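Local structure of XPF endonuclease (Aeropyrum pernix, 2BGW) at residues 27-32 against 126-131; 37-42 against 157-162; 47-52 against 79-84; 85-90 against 118-123. The protein is a structure-specific DNA endonuclease of the XPF family, linked to nucleotide excision repair, that carries a magnesium ion at its nuclease site and probably cuts single-stranded DNA. One frame throughout, in Å; residues are numbered along the deposited sequence.

Contact 1 (27-32 against 126-131); sequences ESLGVQ and TALVIE
Glu-131, a buried acidic residue, meets Val-31 through its methylenes rather than its carboxylate: Val-31 CG2 lies 3.4 Å from Glu-131 CG. The glutamate CG stands anti to the backbone nitrogen (chi1 -173°) and the chain then bends at chi2 (-102°). The fatty part of the side chain is thus laid against the valine, while the polar end is held by Arg-135, whose NE forms a salt bridge with OE2. Leu-29 reaches in beside this pair with both of its methyls. Its CD1 comes 4.2 Å from Glu-131 CB and, on the preceding turn of helix 123-137, 3.7 Å from Ala-127 O, with the methyl of Ala-127 a little farther off. The other branch of Leu-29, CD2, touches Leu-128 CD2 at 3.8 Å, the two leucines crossing at about a right angle. Leu-128 can do this although its CB is directed away, because the end of its side chain swings back. A Schellman motif sets up the approach, ending helix 22-28 of the ERCC4 nuclease domain: Gly-30, at positive phi (80°), is the C-prime residue, Val-31 N bonds to Leu-26 O, and Gly-30 N reaches Glu-27 O at 2.9 Å. The chain turns here, and Gln-32 starts strand 32-36, outermost in the sheet of this chain and paired with strand 10-14, so Leu-29 and Val-31 lie on the link from helix to strand. Ala-127 also packs on Val-22 and Ile-25 of helix 22-28, and Val-31 packs on Val-11. Leu-128 also meets Tyr-103 of the second subunit.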
loop_
_atom_site.group_PDB
_atom_site.type_symbol
_atom_site.label_atom_id
_atom_site.label_comp_id
_atom_site.label_asym_id
_atom_site.label_seq_id
_atom_site.Cartn_x
_atom_site.Cartn_y
_atom_site.Cartn_z
ATOM N N GLU A 27 7.624 -19.472 -3.196
ATOM C CA GLU A 27 8.062 -20.598 -2.409
ATOM C C GLU A 27 9.383 -21.148 -2.927
ATOM O O GLU A 27 10.214 -21.662 -2.176
ATOM C CB GLU A 27 7.004 -21.668 -2.439
ATOM C CG GLU A 27 5.848 -21.344 -1.588
ATOM C CD GLU A 27 4.749 -22.340 -1.796
ATOM O OE1 GLU A 27 4.940 -23.253 -2.637
ATOM O OE2 GLU A 27 3.687 -22.205 -1.141
ATOM N N SER A 28 9.571 -21.017 -4.225
ATOM C CA SER A 28 10.777 -21.490 -4.853
ATOM C C SER A 28 11.974 -20.658 -4.486
ATOM O O SER A 28 13.076 -21.149 -4.564
ATOM C CB SER A 28 10.612 -21.475 -6.352
ATOM O OG SER A 28 11.262 -22.603 -6.901
ATOM N N LEU A 29 11.760 -19.402 -4.098
ATOM C CA LEU A 29 12.823 -18.568 -3.511
ATOM C C LEU A 29 12.952 -18.737 -1.974
ATOM O O LEU A 29 13.620 -17.942 -1.290
ATOM C CB LEU A 29 12.605 -17.093 -3.873
ATOM C CG LEU A 29 12.222 -16.759 -5.313
ATOM C CD1 LEU A 29 11.213 -15.638 -5.335
ATOM C CD2 LEU A 29 13.455 -16.398 -6.144
ATOM N N GLY A 30 12.298 -19.766 -1.441
ATOM C CA GLY A 30 12.385 -20.092 -0.017
ATOM C C GLY A 30 11.513 -19.260 0.904
ATOM O O GLY A 30 11.719 -19.234 2.119
ATOM N N VAL A 31 10.539 -18.566 0.325
ATOM C CA VAL A 31 9.615 -17.776 1.114
ATOM C C VAL A 31 8.457 -18.665 1.522
ATOM O O VAL A 31 7.930 -19.416 0.720
ATOM C CB VAL A 31 9.113 -16.572 0.326
ATOM C CG1 VAL A 31 8.014 -15.876 1.054
ATOM C CG2 VAL A 31 10.222 -15.615 0.113
ATOM N N GLN A 32 8.089 -18.606 2.788
ATOM C CA GLN A 32 6.897 -19.279 3.234
ATOM C C GLN A 32 5.697 -18.437 2.814
ATOM O O GLN A 32 5.611 -17.235 3.137
ATOM C CB GLN A 32 6.921 -19.427 4.737
ATOM C CG GLN A 32 6.110 -20.606 5.226
ATOM C CD GLN A 32 5.824 -20.552 6.727
ATOM O OE1 GLN A 32 5.953 -19.502 7.385
ATOM N NE2 GLN A 32 5.414 -21.687 7.274
ATOM N N THR A 126 7.680 -10.026 -10.088
ATOM C CA THR A 126 6.805 -9.652 -8.979
ATOM C C THR A 126 7.201 -10.465 -7.762
ATOM O O THR A 126 7.362 -9.908 -6.664
ATOM C CB THR A 126 5.337 -9.882 -9.338
ATOM O OG1 THR A 126 5.098 -9.298 -10.628
ATOM C CG2 THR A 126 4.415 -9.254 -8.311
ATOM N N ALA A 127 7.418 -11.762 -7.997
ATOM C CA ALA A 127 7.882 -12.679 -6.974
ATOM C C ALA A 127 9.243 -12.264 -6.384
ATOM O O ALA A 127 9.455 -12.363 -5.171
ATOM C CB ALA A 127 7.915 -14.037 -7.506
ATOM N N LEU A 128 10.132 -11.736 -7.210
ATOM C CA LEU A 128 11.380 -11.212 -6.686
ATOM C C LEU A 128 11.181 -9.949 -5.842
ATOM O O LEU A 128 11.759 -9.818 -4.767
ATOM C CB LEU A 128 12.393 -10.982 -7.809
ATOM C CG LEU A 128 12.848 -12.295 -8.456
ATOM C CD1 LEU A 128 13.322 -12.091 -9.884
ATOM C CD2 LEU A 128 13.925 -12.953 -7.618
ATOM N N VAL A 129 10.357 -9.033 -6.322
ATOM C CA VAL A 129 10.145 -7.768 -5.644
ATOM C C VAL A 129 9.468 -8.029 -4.315
ATOM O O VAL A 129 9.817 -7.431 -3.293
ATOM C CB VAL A 129 9.280 -6.835 -6.520
ATOM C CG1 VAL A 129 8.932 -5.547 -5.818
ATOM C CG2 VAL A 129 10.022 -6.525 -7.769
ATOM N N ILE A 130 8.498 -8.934 -4.315
ATOM C CA ILE A 130 7.805 -9.245 -3.065
ATOM C C ILE A 130 8.818 -9.832 -2.093
ATOM O O ILE A 130 8.885 -9.435 -0.943
ATOM C CB ILE A 130 6.618 -10.217 -3.250
ATOM C CG1 ILE A 130 5.461 -9.509 -3.967
ATOM C CG2 ILE A 130 6.161 -10.742 -1.875
ATOM C CD1 ILE A 130 4.428 -10.449 -4.527
ATOM N N GLU A 131 9.623 -10.769 -2.581
ATOM C CA GLU A 131 10.577 -11.460 -1.726
ATOM C C GLU A 131 11.622 -10.507 -1.129
ATOM O O GLU A 131 12.029 -10.667 0.003
ATOM C CB GLU A 131 11.218 -12.586 -2.520
ATOM C CG GLU A 131 12.091 -13.477 -1.730
ATOM C CD GLU A 131 13.522 -13.177 -1.940
ATOM O OE1 GLU A 131 13.868 -12.804 -3.052
ATOM O OE2 GLU A 131 14.325 -13.315 -1.012
#

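Contact 2 (37-42 against 157-162); sequences QLPMGD and REWQLY. With MG (magnesium ion), chain E; SO4 (sulfate ion), chain H.
Gln-37 offers its backbone O to Trp-159: NE1 donates to it at 2.9 Å in a fairly straight bond (166° at the hydrogen), with the oxygen in the indole plane but the donor tilted from the carbonyl plane. The extended side chain of Gln-37 passes the same indole, CG lying 3.8 Å from Trp-159 CZ2, and its amide plane is turned 71° from the ring. Leu-38 C comes near Trp-159 CZ2, and Leu-38 N is tied to Asp-14. Pro-39 then lies flat over the indole face, CG being 3.8 Å from the centroid of the five-membered ring, close to its normal, in a CH-pi contact. The next carbon of the pyrrolidine, CB, approaches Tyr-162 CD2 at 3.5 Å, so the proline is wedged between two aromatics one helical turn apart. Met-40 adds an oblique Met-aromatic contact, SD standing 5.3 Å from the Tyr-162 ring centroid. Beyond it Gly-41 N holds O2 of a sulfate, probably from the crystallisation liquor, at 2.9 Å, and Asp-42 OD2 binds the magnesium ion at 2.4 Å, together with Glu-52. Helix 155-165 thus packs on the loop of the ERCC4 nuclease domain that ends at the metal; Ser-166 of the second subunit touches Trp-159 and Tyr-162. With a leucine in place of Trp-159, the Gln-37 carbonyl would probably lose its donor and Pro-39 the flat surface it rests on. One directed bond and a face of aromatic carbon therefore hold the start of the loop against the helix, whereas its far end is at the metal.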
loop_
_atom_site.group_PDB
_atom_site.type_symbol
_atom_site.label_atom_id
_atom_site.label_comp_id
_atom_site.label_asym_id
_atom_site.label_seq_id
_atom_site.Cartn_x
_atom_site.Cartn_y
_atom_site.Cartn_z
ATOM N N GLN A 37 -7.643 -15.571 3.366
ATOM C CA GLN A 37 -8.457 -14.425 3.046
ATOM C C GLN A 37 -8.011 -13.222 3.867
ATOM O O GLN A 37 -8.121 -13.215 5.099
ATOM C CB GLN A 37 -9.916 -14.743 3.301
ATOM C CG GLN A 37 -10.826 -13.526 3.218
ATOM C CD GLN A 37 -12.309 -13.902 3.187
ATOM O OE1 GLN A 37 -12.681 -15.090 3.384
ATOM N NE2 GLN A 37 -13.168 -12.893 2.939
ATOM N N LEU A 38 -7.507 -12.208 3.170
ATOM C CA LEU A 38 -7.081 -10.963 3.796
ATOM C C LEU A 38 -8.157 -9.934 3.566
ATOM O O LEU A 38 -8.904 -10.050 2.614
ATOM C CB LEU A 38 -5.800 -10.454 3.142
ATOM C CG LEU A 38 -4.591 -11.360 3.126
ATOM C CD1 LEU A 38 -3.561 -10.769 2.210
ATOM C CD2 LEU A 38 -4.091 -11.466 4.532
ATOM N N PRO A 39 -8.239 -8.911 4.428
ATOM C CA PRO A 39 -9.276 -7.927 4.190
ATOM C C PRO A 39 -9.095 -7.249 2.832
ATOM O O PRO A 39 -10.083 -6.992 2.131
ATOM C CB PRO A 39 -9.054 -6.912 5.304
ATOM C CG PRO A 39 -8.257 -7.599 6.312
ATOM C CD PRO A 39 -7.430 -8.589 5.614
ATOM N N MET A 40 -7.837 -7.000 2.459
ATOM C CA MET A 40 -7.493 -6.196 1.280
ATOM C C MET A 40 -6.120 -6.524 0.702
ATOM O O MET A 40 -5.247 -6.958 1.427
ATOM C CB MET A 40 -7.580 -4.697 1.611
ATOM C CG MET A 40 -6.657 -4.222 2.678
ATOM S SD MET A 40 -7.371 -2.806 3.535
ATOM C CE MET A 40 -7.281 -1.547 2.298
ATOM N N GLY A 41 -5.943 -6.304 -0.598
ATOM C CA GLY A 41 -4.663 -6.494 -1.261
ATOM C C GLY A 41 -4.344 -7.957 -1.437
ATOM O O GLY A 41 -5.126 -8.810 -1.032
ATOM N N ASP A 42 -3.175 -8.259 -1.997
ATOM C CA ASP A 42 -2.893 -9.619 -2.441
ATOM C C ASP A 42 -1.797 -10.255 -1.675
ATOM O O ASP A 42 -1.779 -11.472 -1.538
ATOM C CB ASP A 42 -2.543 -9.673 -3.929
ATOM C CG ASP A 42 -3.522 -8.891 -4.791
ATOM O OD1 ASP A 42 -4.742 -8.848 -4.453
ATOM O OD2 ASP A 42 -3.064 -8.292 -5.792
ATOM N N ARG A 157 -4.906 -11.026 12.831
ATOM C CA ARG A 157 -4.571 -9.694 13.304
ATOM C C ARG A 157 -4.953 -8.603 12.294
ATOM O O ARG A 157 -5.386 -7.519 12.687
ATOM C CB ARG A 157 -3.093 -9.598 13.660
ATOM C CG ARG A 157 -2.696 -8.223 14.117
ATOM C CD ARG A 157 -1.242 -8.139 14.586
ATOM N NE ARG A 157 -0.672 -6.838 14.223
ATOM C CZ ARG A 157 -0.461 -5.844 15.083
ATOM N NH1 ARG A 157 -0.755 -5.994 16.378
ATOM N NH2 ARG A 157 0.048 -4.692 14.651
ATOM N N GLU A 158 -4.809 -8.885 11.001
ATOM C CA GLU A 158 -5.080 -7.876 9.992
ATOM C C GLU A 158 -6.544 -7.465 10.015
ATOM O O GLU A 158 -6.876 -6.282 9.979
ATOM C CB GLU A 158 -4.642 -8.347 8.598
ATOM C CG GLU A 158 -3.105 -8.405 8.429
ATOM C CD GLU A 158 -2.363 -7.173 8.984
ATOM O OE1 GLU A 158 -2.626 -6.035 8.506
ATOM O OE2 GLU A 158 -1.514 -7.342 9.903
ATOM N N TRP A 159 -7.411 -8.465 10.098
ATOM C CA TRP A 159 -8.832 -8.251 10.230
ATOM C C TRP A 159 -9.155 -7.608 11.557
ATOM O O TRP A 159 -10.023 -6.754 11.628
ATOM C CB TRP A 159 -9.520 -9.569 10.197
ATOM C CG TRP A 159 -9.666 -10.153 8.874
ATOM C CD1 TRP A 159 -8.953 -11.173 8.360
ATOM C CD2 TRP A 159 -10.634 -9.807 7.895
ATOM N NE1 TRP A 159 -9.396 -11.493 7.104
ATOM C CE2 TRP A 159 -10.445 -10.675 6.798
ATOM C CE3 TRP A 159 -11.644 -8.843 7.832
ATOM C CZ2 TRP A 159 -11.227 -10.619 5.651
ATOM C CZ3 TRP A 159 -12.418 -8.779 6.695
ATOM C CH2 TRP A 159 -12.203 -9.664 5.610
ATOM N N GLN A 160 -8.471 -8.000 12.622
ATOM C CA GLN A 160 -8.721 -7.316 13.890
ATOM C C GLN A 160 -8.476 -5.825 13.737
ATOM O O GLN A 160 -9.209 -4.995 14.288
ATOM C CB GLN A 160 -7.867 -7.890 15.017
ATOM C CG GLN A 160 -8.194 -9.334 15.326
ATOM C CD GLN A 160 -7.145 -9.996 16.177
ATOM O OE1 GLN A 160 -6.020 -9.496 16.329
ATOM N NE2 GLN A 160 -7.506 -11.135 16.755
ATOM N N LEU A 161 -7.459 -5.496 12.947
ATOM C CA LEU A 161 -7.104 -4.105 12.680
ATOM C C LEU A 161 -8.025 -3.417 11.679
ATOM O O LEU A 161 -8.274 -2.227 11.768
ATOM C CB LEU A 161 -5.659 -4.042 12.221
ATOM C CG LEU A 161 -4.689 -4.345 13.351
ATOM C CD1 LEU A 161 -3.394 -4.773 12.796
ATOM C CD2 LEU A 161 -4.532 -3.114 14.215
ATOM N N TYR A 162 -8.537 -4.180 10.733
ATOM C CA TYR A 162 -9.448 -3.654 9.723
ATOM C C TYR A 162 -10.773 -3.289 10.383
ATOM O O TYR A 162 -11.402 -2.272 10.063
ATOM C CB TYR A 162 -9.643 -4.704 8.612
ATOM C CG TYR A 162 -10.622 -4.346 7.522
ATOM C CD1 TYR A 162 -10.574 -3.112 6.894
ATOM C CD2 TYR A 162 -11.590 -5.258 7.108
ATOM C CE1 TYR A 162 -11.484 -2.779 5.896
ATOM C CE2 TYR A 162 -12.494 -4.947 6.105
ATOM C CZ TYR A 162 -12.442 -3.703 5.510
ATOM O OH TYR A 162 -13.324 -3.371 4.511
HETATM MG MG MG E . -4.849 -7.782 -7.374
HETATM S S SO4 H . -9.286 -4.865 -2.335
HETATM O O1 SO4 H . -10.005 -5.919 -1.581
HETATM O O2 SO4 H . -7.973 -4.597 -1.740
HETATM O O3 SO4 H . -8.928 -5.364 -3.662
HETATM O O4 SO4 H . -10.108 -3.619 -2.420
#

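Contact 3 (47-52 against 79-84); sequences DSIIVE and YETVFI. With MG (magnesium ion), chain E.
Parallel strands 49-52 and 81-84 are neighbours in the central mixed sheet of the ERCC4 nuclease domain, joined by a crossover through helices 56-65 and 67-78, with Ile-49 opposite Thr-81 and Glu-52 opposite Ile-84. The bonds weave from strand to strand: Ile-50 N to Thr-81 O (3.1 Å), Phe-83 N to Ile-50 O (3.0 Å, 176° at the hydrogen) and Glu-52 N to Phe-83 O; the bond from Thr-81 N to Ser-48 O is weak. On the Ile-50 side of the sheet, Ile-50 CB sits over the centre of the Tyr-79 ring, 3.7 Å from its centroid. Its CD1 reaches along toward the phenol end, whose OH is hydrogen-bonded to Glu-158. Reducing Tyr-79 to an alanine would probably leave Ile-50 without its ring cover and Glu-158 without that hydroxyl. On the other face, Ile-49 CG2 meets the edge of the Phe-83 ring, 3.7 Å from CD1, and Leu-111 of the second subunit packs on both residues. Glu-52 CB rests against Ile-84 CG1, but the chain bends at chi2 (41°), carrying the carboxylate off to the magnesium ion, which OE2 binds at 2.3 Å.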
loop_
_atom_site.group_PDB
_atom_site.type_symbol
_atom_site.label_atom_id
_atom_site.label_comp_id
_atom_site.label_asym_id
_atom_site.label_seq_id
_atom_site.Cartn_x
_atom_site.Cartn_y
_atom_site.Cartn_z
ATOM N N ASP A 47 4.152 -6.173 8.892
ATOM C CA ASP A 47 2.936 -5.720 9.598
ATOM C C ASP A 47 2.333 -4.451 8.997
ATOM O O ASP A 47 1.167 -4.156 9.202
ATOM C CB ASP A 47 3.104 -5.594 11.127
ATOM C CG ASP A 47 1.728 -5.395 11.852
ATOM O OD1 ASP A 47 0.924 -6.383 11.936
ATOM O OD2 ASP A 47 1.427 -4.235 12.295
ATOM N N SER A 48 3.111 -3.720 8.223
ATOM C CA SER A 48 2.637 -2.440 7.729
ATOM C C SER A 48 2.929 -2.212 6.252
ATOM O O SER A 48 2.884 -1.067 5.779
ATOM C CB SER A 48 3.287 -1.347 8.550
ATOM O OG SER A 48 4.648 -1.685 8.725
ATOM N N ILE A 49 3.225 -3.297 5.538
ATOM C CA ILE A 49 3.371 -3.255 4.100
ATOM C C ILE A 49 2.377 -4.176 3.397
ATOM O O ILE A 49 2.443 -5.393 3.532
ATOM C CB ILE A 49 4.795 -3.616 3.685
ATOM C CG1 ILE A 49 5.775 -2.623 4.330
ATOM C CG2 ILE A 49 4.884 -3.609 2.186
ATOM C CD1 ILE A 49 7.226 -2.745 3.944
ATOM N N ILE A 50 1.449 -3.592 2.648
ATOM C CA ILE A 50 0.535 -4.392 1.852
ATOM C C ILE A 50 0.938 -4.237 0.384
ATOM O O ILE A 50 1.431 -3.177 -0.028
ATOM C CB ILE A 50 -0.957 -4.001 2.099
ATOM C CG1 ILE A 50 -1.905 -5.024 1.506
ATOM C CG2 ILE A 50 -1.285 -2.659 1.503
ATOM C CD1 ILE A 50 -2.084 -6.207 2.346
ATOM N N VAL A 51 0.732 -5.305 -0.385
ATOM C CA VAL A 51 1.073 -5.366 -1.799
ATOM C C VAL A 51 -0.169 -5.757 -2.583
ATOM O O VAL A 51 -0.879 -6.717 -2.224
ATOM C CB VAL A 51 2.191 -6.419 -2.062
ATOM C CG1 VAL A 51 2.316 -6.770 -3.548
ATOM C CG2 VAL A 51 3.510 -5.934 -1.532
ATOM N N GLU A 52 -0.413 -5.016 -3.656
ATOM C CA GLU A 52 -1.540 -5.241 -4.544
ATOM C C GLU A 52 -0.895 -5.534 -5.870
ATOM O O GLU A 52 -0.113 -4.740 -6.356
ATOM C CB GLU A 52 -2.414 -3.962 -4.582
ATOM C CG GLU A 52 -3.589 -3.900 -5.556
ATOM C CD GLU A 52 -4.389 -5.202 -5.647
ATOM O OE1 GLU A 52 -4.684 -5.841 -4.605
ATOM O OE2 GLU A 52 -4.744 -5.584 -6.788
ATOM N N TYR A 79 -2.918 0.710 5.547
ATOM C CA TYR A 79 -1.562 0.259 5.741
ATOM C C TYR A 79 -0.656 1.394 5.619
ATOM O O TYR A 79 -0.927 2.359 4.918
ATOM C CB TYR A 79 -1.195 -0.794 4.739
ATOM C CG TYR A 79 -1.957 -2.043 4.993
ATOM C CD1 TYR A 79 -3.248 -2.188 4.522
ATOM C CD2 TYR A 79 -1.410 -3.073 5.743
ATOM C CE1 TYR A 79 -3.964 -3.335 4.767
ATOM C CE2 TYR A 79 -2.127 -4.236 5.998
ATOM C CZ TYR A 79 -3.399 -4.353 5.505
ATOM O OH TYR A 79 -4.134 -5.482 5.728
ATOM N N GLU A 80 0.452 1.317 6.316
ATOM C CA GLU A 80 1.291 2.495 6.370
ATOM C C GLU A 80 2.112 2.665 5.070
ATOM O O GLU A 80 2.565 3.757 4.740
ATOM C CB GLU A 80 2.092 2.470 7.671
ATOM C CG GLU A 80 3.488 1.944 7.592
ATOM C CD GLU A 80 4.488 3.044 7.956
ATOM O OE1 GLU A 80 4.219 4.225 7.573
ATOM O OE2 GLU A 80 5.515 2.733 8.630
ATOM N N THR A 81 2.243 1.567 4.330
ATOM C CA THR A 81 3.053 1.501 3.140
ATOM C C THR A 81 2.319 0.619 2.152
ATOM O O THR A 81 2.038 -0.546 2.422
ATOM C CB THR A 81 4.455 0.929 3.473
ATOM O OG1 THR A 81 5.164 1.863 4.291
ATOM C CG2 THR A 81 5.277 0.706 2.239
ATOM N N VAL A 82 2.004 1.178 0.998
ATOM C CA VAL A 82 1.255 0.447 -0.020
ATOM C C VAL A 82 2.085 0.324 -1.282
ATOM O O VAL A 82 2.492 1.317 -1.850
ATOM C CB VAL A 82 -0.086 1.179 -0.381
ATOM C CG1 VAL A 82 -0.894 0.350 -1.323
ATOM C CG2 VAL A 82 -0.906 1.450 0.850
ATOM N N PHE A 83 2.317 -0.895 -1.731
ATOM C CA PHE A 83 2.993 -1.099 -3.005
ATOM C C PHE A 83 1.989 -1.628 -3.943
ATOM O O PHE A 83 1.336 -2.629 -3.630
ATOM C CB PHE A 83 4.138 -2.110 -2.906
ATOM C CG PHE A 83 5.364 -1.560 -2.239
ATOM C CD1 PHE A 83 5.676 -1.907 -0.945
ATOM C CD2 PHE A 83 6.199 -0.662 -2.916
ATOM C CE1 PHE A 83 6.807 -1.388 -0.346
ATOM C CE2 PHE A 83 7.336 -0.124 -2.307
ATOM C CZ PHE A 83 7.632 -0.488 -1.024
ATOM N N ILE A 84 1.832 -0.952 -5.082
ATOM C CA ILE A 84 1.147 -1.577 -6.222
ATOM C C ILE A 84 2.195 -2.004 -7.199
ATOM O O ILE A 84 3.034 -1.204 -7.608
ATOM C CB ILE A 84 0.184 -0.653 -6.923
ATOM C CG1 ILE A 84 -1.032 -0.403 -6.028
ATOM C CG2 ILE A 84 -0.231 -1.292 -8.228
ATOM C CD1 ILE A 84 -1.768 0.857 -6.317
HETATM MG MG MG E . -4.849 -7.782 -7.374
#

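Contact 4 (85-90 against 118-123); sequences IVEGPP and MNTMDP
Ile-85 to Glu-87 pair in parallel with Met-118 to Thr-120, the segment axes 23° apart, through Val-86 N to Met-118 O, Thr-120 N to Val-86 O and, just past the strand, Gly-88 N to Thr-120 O, each 2.7 Å. The strands are the two of a beta-alpha-beta unit whose helix is 99-112. Asn-119 extends the pairing with its side chain: CG lies anti to the backbone nitrogen (chi1 -176°), and ND2 donates to Gly-88 O at 2.9 Å in a nearly straight bond (174°), the oxygen lying in the amide plane. Pro-90 packs by the same amide, CD 3.7 Å from Asn-119 OD1. On the opposite face Ile-85 CG2 touches Thr-120 CG2 at 3.6 Å, while Ile-85 CG1 runs beside Met-118 CB. The extended Glu-87 passes Thr-120 OG1 and sets its carboxylate against the ring of Pro-123. OE2 of Glu-87 makes a salt bridge with Arg-53 of the metal site, and Thr-126 OG1 probably bonds both Glu-87 OE1, at a doubtfully short distance, and Thr-120 OG1. Tyr-103 of the second subunit holds Met-121 N. Asn-119 thus ties the pairing's end on one face, while Glu-87, on the other, is likely to limit how Arg-53 turns.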
loop_
_atom_site.group_PDB
_atom_site.type_symbol
_atom_site.label_atom_id
_atom_site.label_comp_id
_atom_site.label_asym_id
_atom_site.label_seq_id
_atom_site.Cartn_x
_atom_site.Cartn_y
_atom_site.Cartn_z
ATOM N N ILE A 85 2.175 -3.281 -7.535
ATOM C CA ILE A 85 3.161 -3.816 -8.439
ATOM C C ILE A 85 2.505 -4.015 -9.764
ATOM O O ILE A 85 1.556 -4.792 -9.878
ATOM C CB ILE A 85 3.734 -5.172 -7.962
ATOM C CG1 ILE A 85 4.692 -4.960 -6.779
ATOM C CG2 ILE A 85 4.415 -5.900 -9.129
ATOM C CD1 ILE A 85 5.003 -6.222 -6.038
ATOM N N VAL A 86 3.008 -3.314 -10.770
ATOM C CA VAL A 86 2.448 -3.456 -12.103
ATOM C C VAL A 86 3.292 -4.403 -12.955
ATOM O O VAL A 86 4.477 -4.164 -13.240
ATOM C CB VAL A 86 2.236 -2.113 -12.768
ATOM C CG1 VAL A 86 1.583 -2.314 -14.106
ATOM C CG2 VAL A 86 1.368 -1.204 -11.878
ATOM N N GLU A 87 2.654 -5.502 -13.325
ATOM C CA GLU A 87 3.311 -6.595 -14.006
ATOM C C GLU A 87 3.073 -6.544 -15.525
ATOM O O GLU A 87 1.925 -6.716 -15.995
ATOM C CB GLU A 87 2.773 -7.899 -13.428
ATOM C CG GLU A 87 3.287 -9.180 -14.039
ATOM C CD GLU A 87 2.918 -10.361 -13.172
ATOM O OE1 GLU A 87 3.417 -10.411 -12.017
ATOM O OE2 GLU A 87 2.119 -11.226 -13.627
ATOM N N GLY A 88 4.155 -6.334 -16.279
ATOM C CA GLY A 88 4.057 -6.176 -17.719
ATOM C C GLY A 88 4.240 -4.716 -18.092
ATOM O O GLY A 88 4.340 -3.859 -17.220
ATOM N N PRO A 89 4.291 -4.420 -19.399
ATOM C CA PRO A 89 4.576 -3.079 -19.868
ATOM C C PRO A 89 3.580 -2.078 -19.352
ATOM O O PRO A 89 2.381 -2.317 -19.380
ATOM C CB PRO A 89 4.452 -3.209 -21.380
ATOM C CG PRO A 89 4.798 -4.621 -21.619
ATOM C CD PRO A 89 4.090 -5.338 -20.528
ATOM N N PRO A 90 4.087 -0.952 -18.871
ATOM C CA PRO A 90 3.269 0.062 -18.270
ATOM C C PRO A 90 2.061 0.371 -19.109
ATOM O O PRO A 90 0.991 0.509 -18.567
ATOM C CB PRO A 90 4.201 1.250 -18.223
ATOM C CG PRO A 90 5.540 0.624 -18.001
ATOM C CD PRO A 90 5.516 -0.590 -18.861
ATOM N N MET A 118 5.855 -0.288 -8.298
ATOM C CA MET A 118 6.977 -1.014 -8.868
ATOM C C MET A 118 6.475 -1.553 -10.186
ATOM O O MET A 118 5.339 -2.045 -10.254
ATOM C CB MET A 118 7.385 -2.206 -8.000
ATOM C CG MET A 118 7.734 -1.902 -6.570
ATOM S SD MET A 118 9.480 -1.654 -6.164
ATOM C CE MET A 118 10.288 -2.665 -7.391
ATOM N N ASN A 119 7.294 -1.485 -11.227
ATOM C CA ASN A 119 6.938 -2.167 -12.464
ATOM C C ASN A 119 7.725 -3.471 -12.622
ATOM O O ASN A 119 8.942 -3.448 -12.611
ATOM C CB ASN A 119 7.127 -1.242 -13.689
ATOM C CG ASN A 119 6.672 -1.911 -15.008
ATOM O OD1 ASN A 119 7.426 -2.006 -15.985
ATOM N ND2 ASN A 119 5.440 -2.412 -15.014
ATOM N N THR A 120 7.055 -4.606 -12.750
ATOM C CA THR A 120 7.779 -5.853 -13.021
ATOM C C THR A 120 7.534 -6.360 -14.472
ATOM O O THR A 120 6.577 -5.937 -15.138
ATOM C CB THR A 120 7.438 -6.967 -11.993
ATOM O OG1 THR A 120 6.088 -7.381 -12.147
ATOM C CG2 THR A 120 7.615 -6.498 -10.590
ATOM N N MET A 121 8.369 -7.259 -14.973
ATOM C CA MET A 121 8.155 -7.766 -16.321
ATOM C C MET A 121 7.258 -8.967 -16.447
ATOM O O MET A 121 6.545 -9.101 -17.438
ATOM C CB MET A 121 9.469 -8.002 -17.021
ATOM C CG MET A 121 9.993 -6.672 -17.411
ATOM S SD MET A 121 11.516 -6.646 -18.305
ATOM C CE MET A 121 11.053 -7.285 -19.926
ATOM N N ASP A 122 7.288 -9.832 -15.448
ATOM C CA ASP A 122 6.567 -11.078 -15.459
ATOM C C ASP A 122 6.354 -11.397 -14.010
ATOM O O ASP A 122 6.931 -10.717 -13.170
ATOM C CB ASP A 122 7.416 -12.177 -16.102
ATOM C CG ASP A 122 8.912 -11.989 -15.874
ATOM O OD1 ASP A 122 9.663 -12.139 -16.851
ATOM O OD2 ASP A 122 9.358 -11.693 -14.741
ATOM N N PRO A 123 5.533 -12.420 -13.696
ATOM C CA PRO A 123 5.382 -12.981 -12.348
ATOM C C PRO A 123 6.682 -13.141 -11.532
ATOM O O PRO A 123 6.737 -12.737 -10.360
ATOM C CB PRO A 123 4.774 -14.355 -12.637
ATOM C CG PRO A 123 3.885 -14.090 -13.791
ATOM C CD PRO A 123 4.632 -13.093 -14.647
#

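In the fold
Contacts 3 and 4 follow one another along strand 81-87 and use opposite edges of it in turn: Glu-52 O lies 3.0 Å from Ile-85 N on one edge, and Ile-84 O lies 3.0 Å from Met-118 N on the other. Contact 2 joins contact 3 from the loop side, Asp-42 N reaching Val-51 O at 2.8 Å, and stays about 7 Å (nearest atoms) from contact 4; Asp-42 and Glu-52 bind one magnesium ion. A salt bridge from Arg-157 NH2 to Asp-47 OD2 (2.8 Å) ties its helix to the start of contact 3. Contact 1 backs the sheet, Ile-130 CG1 being 4.2 Å from Val-51 CG1, with its centre 20 Å from that of contact 2. All four contacts touch the second subunit.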